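Side-chain contacts in homoserine dehydrogenase (Staphylococcus aureus M1064, PDB 4PG7), which probably interconverts homoserine and aspartate semialdehyde by NAD(P)-linked hydride transfer in the aspartate pathway of amino acid synthesis: residues V130-L135 / L146-S151; L253-V258 / K439-E444; E392-A397 / H433-D438. All blocks are in the same frame, centred on the assembly; numbering follows the deposited sequence.

Contact 1 of 3, residues V130-L135 / L146-S151; sequences VHLKLL and LKFEAS
Leu132 and Leu135 of one helix meet Leu146 and Phe148 in an apolar helix-on-sheet contact at the edge of the nucleotide-binding domain. The four residues form two pairs, each with its own geometry. In the first, the branched end of Leu132 lies over one face of the Phe148 ring. Its CD2 sits 4.0 Å from the ring centroid of Phe148 and 22° off the ring normal, a CH-pi contact displaced from the centre toward CG of the ring. The other methyl stands over the rim of the same face, with Leu132 CD1 4.0 Å from Phe148 CE1, so the fork of the leucine spans the near side of the ring. Phe148 turns to meet it by setting CG between its own backbone N and carbonyl carbon (chi1 55°), a crowded position at the point where the strand gives way to a short turn. That turn is closed by a bond from Ser151 N to Phe148 O.

The surrounding topology is a beta-alpha-beta crossover: strand 119-122 leads into helix 129-141, which returns to strand 146-147. The latter is the outermost strand of a parallel sheet with the 3-2-1-4-5-6 order of a Rossmann fold, and Lys147 pairs through its backbone with Val120 and Thr122. In the second pair, Leu146 extends its CG anti to the backbone N (chi1 176°) and brings CD2 against the root of Leu135 rather than against its branched end. The separation of Leu146 CD2 from Leu135 CB is 3.4 Å, tight for two carbons. Leu146 CD2 is also 3.6 Å from Leu135 C. Neighbouring helices complete the packing: Leu132 also touches Ile228 and Tyr231 of helix 220-234, while Leu135 touches Leu110 and Leu114 of helix 106-115.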
loop_
_atom_site.group_PDB
_atom_site.type_symbol
_atom_site.label_atom_id
_atom_site.label_comp_id
_atom_site.label_asym_id
_atom_site.label_seq_id
_atom_site.Cartn_x
_atom_site.Cartn_y
_atom_site.Cartn_z
ATOM N N VAL A 130 -4.663 -4.622 -23.922
ATOM C CA VAL A 130 -4.763 -5.446 -25.132
ATOM C C VAL A 130 -3.416 -6.123 -25.406
ATOM O O VAL A 130 -3.343 -7.332 -25.664
ATOM C CB VAL A 130 -5.194 -4.606 -26.361
ATOM C CG1 VAL A 130 -5.059 -5.407 -27.658
ATOM C CG2 VAL A 130 -6.643 -4.155 -26.216
ATOM N N HIS A 131 -2.356 -5.336 -25.278
ATOM C CA HIS A 131 -1.018 -5.801 -25.558
ATOM C C HIS A 131 -0.526 -6.809 -24.523
ATOM O O HIS A 131 0.033 -7.850 -24.887
ATOM C CB HIS A 131 -0.086 -4.585 -25.685
ATOM C CG HIS A 131 -0.575 -3.586 -26.690
ATOM N ND1 HIS A 131 -0.987 -2.315 -26.350
ATOM C CD2 HIS A 131 -0.811 -3.711 -28.015
ATOM C CE1 HIS A 131 -1.406 -1.679 -27.429
ATOM N NE2 HIS A 131 -1.317 -2.510 -28.453
ATOM N N LEU A 132 -0.714 -6.499 -23.245
ATOM C CA LEU A 132 -0.256 -7.378 -22.173
ATOM C C LEU A 132 -0.967 -8.725 -22.213
ATOM O O LEU A 132 -0.368 -9.759 -21.910
ATOM C CB LEU A 132 -0.465 -6.740 -20.802
ATOM C CG LEU A 132 0.340 -5.469 -20.519
ATOM C CD1 LEU A 132 -0.121 -4.848 -19.201
ATOM C CD2 LEU A 132 1.844 -5.742 -20.509
ATOM N N LYS A 133 -2.240 -8.696 -22.586
ATOM C CA LYS A 133 -3.048 -9.894 -22.669
ATOM C C LYS A 133 -2.492 -10.830 -23.735
ATOM O O LYS A 133 -2.207 -11.999 -23.451
ATOM C CB LYS A 133 -4.494 -9.521 -22.987
ATOM C CG LYS A 133 -5.395 -10.677 -23.360
ATOM C CD LYS A 133 -5.445 -11.738 -22.277
ATOM C CE LYS A 133 -6.635 -12.673 -22.486
ATOM N NZ LYS A 133 -6.457 -13.956 -21.747
ATOM N N LEU A 134 -2.351 -10.310 -24.952
ATOM C CA LEU A 134 -1.887 -11.116 -26.072
ATOM C C LEU A 134 -0.455 -11.618 -25.836
ATOM O O LEU A 134 -0.133 -12.730 -26.228
ATOM C CB LEU A 134 -2.032 -10.358 -27.408
ATOM C CG LEU A 134 -0.979 -9.345 -27.875
ATOM C CD1 LEU A 134 0.214 -9.998 -28.595
ATOM C CD2 LEU A 134 -1.641 -8.350 -28.808
ATOM N N LEU A 135 0.394 -10.817 -25.191
ATOM C CA LEU A 135 1.752 -11.260 -24.887
ATOM C C LEU A 135 1.781 -12.324 -23.785
ATOM O O LEU A 135 2.527 -13.310 -23.888
ATOM C CB LEU A 135 2.680 -10.073 -24.544
ATOM C CG LEU A 135 2.963 -9.128 -25.717
ATOM C CD1 LEU A 135 3.600 -7.831 -25.256
ATOM C CD2 LEU A 135 3.854 -9.810 -26.755
ATOM N N LEU A 146 6.739 -13.952 -19.429
ATOM C CA LEU A 146 6.615 -12.553 -19.805
ATOM C C LEU A 146 6.526 -11.787 -18.502
ATOM O O LEU A 146 5.623 -12.041 -17.713
ATOM C CB LEU A 146 5.352 -12.311 -20.627
ATOM C CG LEU A 146 5.162 -10.825 -20.952
ATOM C CD1 LEU A 146 6.098 -10.391 -22.076
ATOM C CD2 LEU A 146 3.718 -10.537 -21.312
ATOM N N LYS A 147 7.473 -10.882 -18.274
ATOM C CA LYS A 147 7.509 -10.071 -17.064
ATOM C C LYS A 147 7.384 -8.600 -17.435
ATOM O O LYS A 147 8.183 -8.079 -18.220
ATOM C CB LYS A 147 8.817 -10.282 -16.326
ATOM C CG LYS A 147 9.096 -11.719 -15.948
ATOM C CD LYS A 147 8.368 -12.119 -14.675
ATOM C CE LYS A 147 8.404 -13.627 -14.505
ATOM N NZ LYS A 147 8.210 -14.058 -13.093
ATOM N N PHE A 148 6.385 -7.926 -16.876
ATOM C CA PHE A 148 6.160 -6.513 -17.186
ATOM C C PHE A 148 6.089 -5.598 -15.967
ATOM O O PHE A 148 5.657 -4.451 -16.091
ATOM C CB PHE A 148 4.920 -6.357 -18.070
ATOM C CG PHE A 148 3.666 -6.972 -17.494
ATOM C CD1 PHE A 148 2.815 -6.238 -16.663
ATOM C CD2 PHE A 148 3.311 -8.275 -17.811
ATOM C CE1 PHE A 148 1.641 -6.807 -16.148
ATOM C CE2 PHE A 148 2.147 -8.844 -17.305
ATOM C CZ PHE A 148 1.316 -8.110 -16.475
ATOM N N GLU A 149 6.541 -6.089 -14.809
ATOM C CA GLU A 149 6.605 -5.296 -13.565
ATOM C C GLU A 149 7.158 -3.888 -13.789
ATOM O O GLU A 149 6.583 -2.914 -13.315
ATOM C CB GLU A 149 7.459 -6.011 -12.500
ATOM N N ALA A 150 8.265 -3.781 -14.517
ATOM C CA ALA A 150 8.894 -2.488 -14.759
ATOM C C ALA A 150 8.005 -1.567 -15.597
ATOM O O ALA A 150 8.112 -0.349 -15.510
ATOM C CB ALA A 150 10.247 -2.671 -15.430
ATOM N N SER A 151 7.126 -2.157 -16.399
ATOM C CA SER A 151 6.194 -1.401 -17.228
ATOM C C SER A 151 5.148 -0.603 -16.411
ATOM O O SER A 151 4.543 0.332 -16.938
ATOM C CB SER A 151 5.504 -2.357 -18.216
ATOM O OG SER A 151 5.392 -1.785 -19.491
#

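Contact 2 of 3, residues L253-V258 / K439-E444; sequences LTDINV and KVYPVE. With LYS (lysine), chain K.
Lys439 and Asp255 form a short, buried salt bridge beside a bound lysine, with the two lysine side chains running past each other. Lys439 NZ gives a hydrogen bond of 2.6 Å to Asp255 OD2, meeting the carboxylate on its syn side and 24° out of its plane. The two side chains approach from opposite directions, Asp255 from the first turn of helix 253-262 and Lys439 from strand 436-444. The lysine leaves the strand with CG between its backbone N and carbonyl carbon (chi1 62°), then runs extended to the acid. Its ammonium group also donates to Tyr441 OH, 3.1 Å from NZ. The carboxylate is held further by Tyr410, whose OH bonds to OD1, and by the backbone N of Thr252, which bonds to OD2.

Toward the ligand the approach is mostly aliphatic: Lys439 CD lies 3.5 Å from CD of the bound lysine, and Lys439 NZ lies at the same distance from its CB. With its own charge engaged by Asp255, Lys439 can present its aliphatic chain to that of the ligand, and the pairing probably keeps the buried ammonium and carboxylate both ionised.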
loop_
_atom_site.group_PDB
_atom_site.type_symbol
_atom_site.label_atom_id
_atom_site.label_comp_id
_atom_site.label_asym_id
_atom_site.label_seq_id
_atom_site.Cartn_x
_atom_site.Cartn_y
_atom_site.Cartn_z
ATOM N N LEU A 253 -9.594 28.025 -9.318
ATOM C CA LEU A 253 -9.458 28.292 -7.910
ATOM C C LEU A 253 -10.822 28.429 -7.244
ATOM O O LEU A 253 -11.011 27.997 -6.103
ATOM C CB LEU A 253 -8.576 29.528 -7.726
ATOM C CG LEU A 253 -8.110 29.847 -6.324
ATOM C CD1 LEU A 253 -7.366 28.675 -5.719
ATOM C CD2 LEU A 253 -7.250 31.117 -6.369
ATOM N N THR A 254 -11.795 28.966 -7.971
ATOM C CA THR A 254 -13.145 29.024 -7.472
ATOM C C THR A 254 -13.697 27.617 -7.201
ATOM O O THR A 254 -14.354 27.400 -6.186
ATOM C CB THR A 254 -14.044 29.801 -8.444
ATOM O OG1 THR A 254 -13.483 31.108 -8.640
ATOM C CG2 THR A 254 -15.428 29.937 -7.911
ATOM N N ASP A 255 -13.445 26.666 -8.097
ATOM C CA ASP A 255 -13.916 25.283 -7.889
ATOM C C ASP A 255 -13.312 24.755 -6.616
ATOM O O ASP A 255 -14.000 24.206 -5.793
ATOM C CB ASP A 255 -13.541 24.360 -9.040
ATOM C CG ASP A 255 -14.242 24.720 -10.320
ATOM O OD1 ASP A 255 -15.477 24.860 -10.307
ATOM O OD2 ASP A 255 -13.558 24.868 -11.349
ATOM N N ILE A 256 -12.008 24.955 -6.468
ATOM C CA ILE A 256 -11.288 24.498 -5.314
ATOM C C ILE A 256 -11.801 25.104 -4.011
ATOM O O ILE A 256 -11.986 24.391 -3.020
ATOM C CB ILE A 256 -9.780 24.762 -5.488
ATOM C CG1 ILE A 256 -9.231 23.732 -6.461
ATOM C CG2 ILE A 256 -9.057 24.677 -4.153
ATOM C CD1 ILE A 256 -7.854 24.024 -6.954
ATOM N N ASN A 257 -12.026 26.413 -4.000
ATOM C CA ASN A 257 -12.478 27.095 -2.778
ATOM C C ASN A 257 -13.943 26.808 -2.412
ATOM O O ASN A 257 -14.287 26.684 -1.227
ATOM C CB ASN A 257 -12.192 28.594 -2.871
ATOM C CG ASN A 257 -10.696 28.891 -2.832
ATOM O OD1 ASN A 257 -9.917 28.078 -2.365
ATOM N ND2 ASN A 257 -10.295 30.039 -3.334
ATOM N N VAL A 258 -14.790 26.660 -3.424
ATOM C CA VAL A 258 -16.160 26.264 -3.179
ATOM C C VAL A 258 -16.199 24.800 -2.672
ATOM O O VAL A 258 -16.864 24.479 -1.687
ATOM C CB VAL A 258 -17.002 26.421 -4.454
ATOM C CG1 VAL A 258 -18.393 25.845 -4.263
ATOM C CG2 VAL A 258 -17.115 27.886 -4.841
ATOM N N LYS A 439 -20.572 23.004 -15.430
ATOM C CA LYS A 439 -19.989 21.697 -15.432
ATOM C C LYS A 439 -20.441 20.879 -14.239
ATOM O O LYS A 439 -21.028 21.403 -13.292
ATOM C CB LYS A 439 -18.483 21.823 -15.391
ATOM C CG LYS A 439 -17.967 22.502 -14.151
ATOM C CD LYS A 439 -16.572 23.035 -14.427
ATOM C CE LYS A 439 -16.027 23.822 -13.255
ATOM N NZ LYS A 439 -14.723 24.432 -13.654
ATOM N N VAL A 440 -20.118 19.602 -14.311
ATOM C CA VAL A 440 -20.469 18.640 -13.289
ATOM C C VAL A 440 -19.230 17.819 -13.034
ATOM O O VAL A 440 -18.618 17.292 -13.968
ATOM C CB VAL A 440 -21.632 17.720 -13.749
ATOM C CG1 VAL A 440 -21.940 16.655 -12.708
ATOM C CG2 VAL A 440 -22.885 18.530 -14.030
ATOM N N TYR A 441 -18.857 17.715 -11.764
ATOM C CA TYR A 441 -17.789 16.812 -11.345
ATOM C C TYR A 441 -18.396 15.733 -10.444
ATOM O O TYR A 441 -19.294 16.025 -9.657
ATOM C CB TYR A 441 -16.734 17.548 -10.550
ATOM C CG TYR A 441 -15.948 18.624 -11.250
ATOM C CD1 TYR A 441 -15.797 18.655 -12.622
ATOM C CD2 TYR A 441 -15.273 19.581 -10.508
ATOM C CE1 TYR A 441 -15.048 19.646 -13.239
ATOM C CE2 TYR A 441 -14.513 20.568 -11.120
ATOM C CZ TYR A 441 -14.389 20.584 -12.474
ATOM O OH TYR A 441 -13.608 21.563 -13.071
ATOM N N PRO A 442 -17.896 14.493 -10.534
ATOM C CA PRO A 442 -18.312 13.489 -9.549
ATOM C C PRO A 442 -17.799 13.839 -8.171
ATOM O O PRO A 442 -16.833 14.596 -8.035
ATOM C CB PRO A 442 -17.661 12.176 -10.038
ATOM C CG PRO A 442 -16.625 12.582 -10.996
ATOM C CD PRO A 442 -16.956 13.953 -11.526
ATOM N N VAL A 443 -18.470 13.300 -7.160
ATOM C CA VAL A 443 -18.112 13.497 -5.768
ATOM C C VAL A 443 -17.948 12.131 -5.152
ATOM O O VAL A 443 -18.843 11.276 -5.287
ATOM C CB VAL A 443 -19.188 14.294 -5.006
ATOM C CG1 VAL A 443 -18.831 14.427 -3.546
ATOM C CG2 VAL A 443 -19.400 15.665 -5.642
ATOM N N GLU A 444 -16.799 11.909 -4.513
ATOM C CA GLU A 444 -16.483 10.633 -3.879
ATOM C C GLU A 444 -16.179 10.791 -2.400
ATOM O O GLU A 444 -15.910 11.897 -1.901
ATOM C CB GLU A 444 -15.280 9.977 -4.544
ATOM C CG GLU A 444 -15.556 9.420 -5.928
ATOM C CD GLU A 444 -16.381 8.139 -5.933
ATOM O OE1 GLU A 444 -16.768 7.647 -4.861
ATOM O OE2 GLU A 444 -16.642 7.633 -7.041
HETATM N N LYS K . -13.546 27.995 -16.410
HETATM C CA LYS K . -14.023 26.912 -17.335
HETATM C C LYS K . -15.532 26.951 -17.556
HETATM O O LYS K . -16.160 25.913 -17.837
HETATM C CB LYS K . -13.623 25.538 -16.794
HETATM C CG LYS K . -13.743 24.419 -17.809
HETATM C CD LYS K . -14.534 23.235 -17.280
HETATM C CE LYS K . -14.735 22.224 -18.386
HETATM N NZ LYS K . -15.514 21.031 -17.960
HETATM O OXT LYS K . -16.140 28.030 -17.476
#

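Contact 3 of 3, residues E392-A397 / H433-D438; sequences ENELKA and HGYEVD. With LYS (lysine), chain K.
Glu394 meets His433 and Tyr435 at the surface of the C-terminal domain, where elements run strand, helix, strand, strand, helix, strand, the order of an ACT domain. Glu394 belongs to helix 388-398, the first helix of that series; its partners lie in the turn that leads from helix 427-432 into the last strand, 436-444.

The direct polar contact is made by one carboxylate oxygen. Tyr435 OH donates to Glu394 OE1, but the modelled separation of 2.3 Å is very short and its exact value is doubtful. The glutamate reaches across with CG anti to the backbone N (chi1 -178°) and the chain extended beyond it. OE1 comes in at the edge of the tyrosine ring, near its plane, whereas the carboxylate as a whole is turned 69° against that ring.

Water is bound by OE2. Glu394 OE2 stands 4.2 Å from His433 ND1, and a water bridges the interval, donating to OE2 while lying 2.9 Å from His433 ND1 at the edge of the imidazole and in its plane. A second water is placed to donate to Glu394 OE2 and to His433 O, from which it is 2.7 Å away, although it has more acceptors in reach than protons to offer.

Backbone shape and apolar packing frame the tyrosine. Gly434 adopts a positive phi (94°), a conformation that favours glycine, and so turns the chain between His433 and Tyr435. The Tyr435 ring meets that of Phe391 at a steep angle and also touches Ile430.

The strand then continues to the ligand pocket, where Asp438 OD1 lies 2.6 Å from the carboxylate atom O of the bound lysine.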
loop_
_atom_site.group_PDB
_atom_site.type_symbol
_atom_site.label_atom_id
_atom_site.label_comp_id
_atom_site.label_asym_id
_atom_site.label_seq_id
_atom_site.Cartn_x
_atom_site.Cartn_y
_atom_site.Cartn_z
ATOM N N GLU A 392 -32.001 26.358 -4.299
ATOM C CA GLU A 392 -32.092 25.132 -3.507
ATOM C C GLU A 392 -33.503 24.527 -3.528
ATOM O O GLU A 392 -33.667 23.321 -3.712
ATOM C CB GLU A 392 -31.670 25.398 -2.052
ATOM C CG GLU A 392 -31.631 24.151 -1.183
ATOM C CD GLU A 392 -31.122 24.415 0.231
ATOM O OE1 GLU A 392 -31.370 25.514 0.778
ATOM O OE2 GLU A 392 -30.479 23.511 0.795
ATOM N N ASN A 393 -34.514 25.371 -3.335
ATOM C CA ASN A 393 -35.894 24.916 -3.379
ATOM C C ASN A 393 -36.263 24.339 -4.724
ATOM O O ASN A 393 -36.899 23.284 -4.777
ATOM C CB ASN A 393 -36.872 26.059 -3.068
ATOM C CG ASN A 393 -36.808 26.503 -1.620
ATOM O OD1 ASN A 393 -36.414 25.738 -0.721
ATOM N ND2 ASN A 393 -37.208 27.742 -1.378
ATOM N N GLU A 394 -35.894 25.022 -5.813
ATOM C CA GLU A 394 -36.174 24.464 -7.131
ATOM C C GLU A 394 -35.500 23.104 -7.319
ATOM O O GLU A 394 -36.120 22.185 -7.861
ATOM C CB GLU A 394 -35.819 25.381 -8.307
ATOM C CG GLU A 394 -36.217 24.703 -9.618
ATOM C CD GLU A 394 -36.441 25.653 -10.777
ATOM O OE1 GLU A 394 -35.749 26.707 -10.821
ATOM O OE2 GLU A 394 -37.286 25.324 -11.657
ATOM N N LEU A 395 -34.234 22.980 -6.909
ATOM C CA LEU A 395 -33.544 21.701 -7.043
ATOM C C LEU A 395 -34.246 20.613 -6.275
ATOM O O LEU A 395 -34.366 19.494 -6.761
ATOM C CB LEU A 395 -32.100 21.744 -6.547
ATOM C CG LEU A 395 -31.030 22.386 -7.436
ATOM C CD1 LEU A 395 -29.667 22.299 -6.766
ATOM C CD2 LEU A 395 -31.018 21.710 -8.810
ATOM N N LYS A 396 -34.666 20.922 -5.058
ATOM C CA LYS A 396 -35.418 19.957 -4.243
ATOM C C LYS A 396 -36.685 19.489 -4.945
ATOM O O LYS A 396 -37.005 18.308 -4.918
ATOM C CB LYS A 396 -35.773 20.543 -2.878
ATOM C CG LYS A 396 -34.611 20.505 -1.909
ATOM C CD LYS A 396 -34.638 21.639 -0.885
ATOM C CE LYS A 396 -35.797 21.588 0.094
ATOM N NZ LYS A 396 -35.424 22.368 1.317
ATOM N N ALA A 397 -37.352 20.396 -5.638
ATOM C CA ALA A 397 -38.563 20.048 -6.363
ATOM C C ALA A 397 -38.271 19.227 -7.604
ATOM O O ALA A 397 -39.040 18.336 -7.957
ATOM C CB ALA A 397 -39.319 21.306 -6.755
ATOM N N HIS A 433 -34.759 22.306 -17.183
ATOM C CA HIS A 433 -35.416 23.284 -16.303
ATOM C C HIS A 433 -34.851 24.710 -16.402
ATOM O O HIS A 433 -35.125 25.553 -15.558
ATOM C CB HIS A 433 -35.402 22.793 -14.851
ATOM C CG HIS A 433 -36.489 21.809 -14.575
ATOM N ND1 HIS A 433 -37.787 22.195 -14.361
ATOM C CD2 HIS A 433 -36.500 20.460 -14.604
ATOM C CE1 HIS A 433 -38.548 21.127 -14.215
ATOM N NE2 HIS A 433 -37.788 20.061 -14.352
ATOM N N GLY A 434 -34.031 24.951 -17.413
ATOM C CA GLY A 434 -33.683 26.309 -17.782
ATOM C C GLY A 434 -32.402 26.834 -17.167
ATOM O O GLY A 434 -32.168 28.021 -17.248
ATOM N N TYR A 435 -31.603 25.989 -16.510
ATOM C CA TYR A 435 -30.336 26.421 -15.969
ATOM C C TYR A 435 -29.188 26.130 -16.900
ATOM O O TYR A 435 -29.163 25.096 -17.575
ATOM C CB TYR A 435 -30.022 25.730 -14.665
ATOM C CG TYR A 435 -30.941 26.057 -13.565
ATOM C CD1 TYR A 435 -30.668 27.124 -12.723
ATOM C CD2 TYR A 435 -32.067 25.288 -13.335
ATOM C CE1 TYR A 435 -31.499 27.423 -11.669
ATOM C CE2 TYR A 435 -32.912 25.574 -12.285
ATOM C CZ TYR A 435 -32.631 26.643 -11.451
ATOM O OH TYR A 435 -33.463 26.941 -10.393
ATOM N N GLU A 436 -28.264 27.080 -16.969
ATOM C CA GLU A 436 -27.019 26.888 -17.657
ATOM C C GLU A 436 -26.093 26.142 -16.731
ATOM O O GLU A 436 -25.689 26.682 -15.707
ATOM C CB GLU A 436 -26.391 28.242 -17.982
ATOM C CG GLU A 436 -25.098 28.119 -18.777
ATOM C CD GLU A 436 -25.278 27.453 -20.126
ATOM O OE1 GLU A 436 -26.402 27.394 -20.657
ATOM O OE2 GLU A 436 -24.271 27.002 -20.663
ATOM N N VAL A 437 -25.760 24.914 -17.090
ATOM C CA VAL A 437 -24.864 24.117 -16.300
ATOM C C VAL A 437 -23.453 24.328 -16.828
ATOM O O VAL A 437 -23.168 23.990 -17.958
ATOM C CB VAL A 437 -25.227 22.606 -16.386
ATOM C CG1 VAL A 437 -24.197 21.763 -15.650
ATOM C CG2 VAL A 437 -26.618 22.368 -15.806
ATOM N N ASP A 438 -22.572 24.880 -16.010
ATOM C CA ASP A 438 -21.197 25.114 -16.429
ATOM C C ASP A 438 -20.496 23.775 -16.512
ATOM O O ASP A 438 -19.935 23.421 -17.534
ATOM C CB ASP A 438 -20.482 26.006 -15.421
ATOM C CG ASP A 438 -19.003 26.242 -15.774
ATOM O OD1 ASP A 438 -18.625 26.172 -16.953
ATOM O OD2 ASP A 438 -18.223 26.520 -14.861
HETATM N N LYS K . -13.546 27.995 -16.410
HETATM C CA LYS K . -14.023 26.912 -17.335
HETATM C C LYS K . -15.532 26.951 -17.556
HETATM O O LYS K . -16.160 25.913 -17.837
HETATM C CB LYS K . -13.623 25.538 -16.794
HETATM C CG LYS K . -13.743 24.419 -17.809
HETATM C CD LYS K . -14.534 23.235 -17.280
HETATM C CE LYS K . -14.735 22.224 -18.386
HETATM N NZ LYS K . -15.514 21.031 -17.960
HETATM O OXT LYS K . -16.140 28.030 -17.476
HETATM O O HOH W 1 -38.486 25.006 -14.454
HETATM O O HOH W 2 -36.341 27.200 -13.742
#

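The three contacts differ in both burial and chemistry, the most buried of them being the charged one. Contact 1 is partly buried, wholly apolar, and made inside one crossover unit of the nucleotide-binding domain; its centre lies about 36 Å from that of contact 2 and 48 Å from that of contact 3, on the opposite side of the chain's centre. The other two share strand 436-444 and the bound lysine, their centres about 17 Å apart. Contact 2 joins parts of the chain 181 residues apart through a direct charge pair. Contact 3, nested within the loop that contact 2 closes, stays within the C-terminal domain and lies at the surface, where two waters join its polar groups.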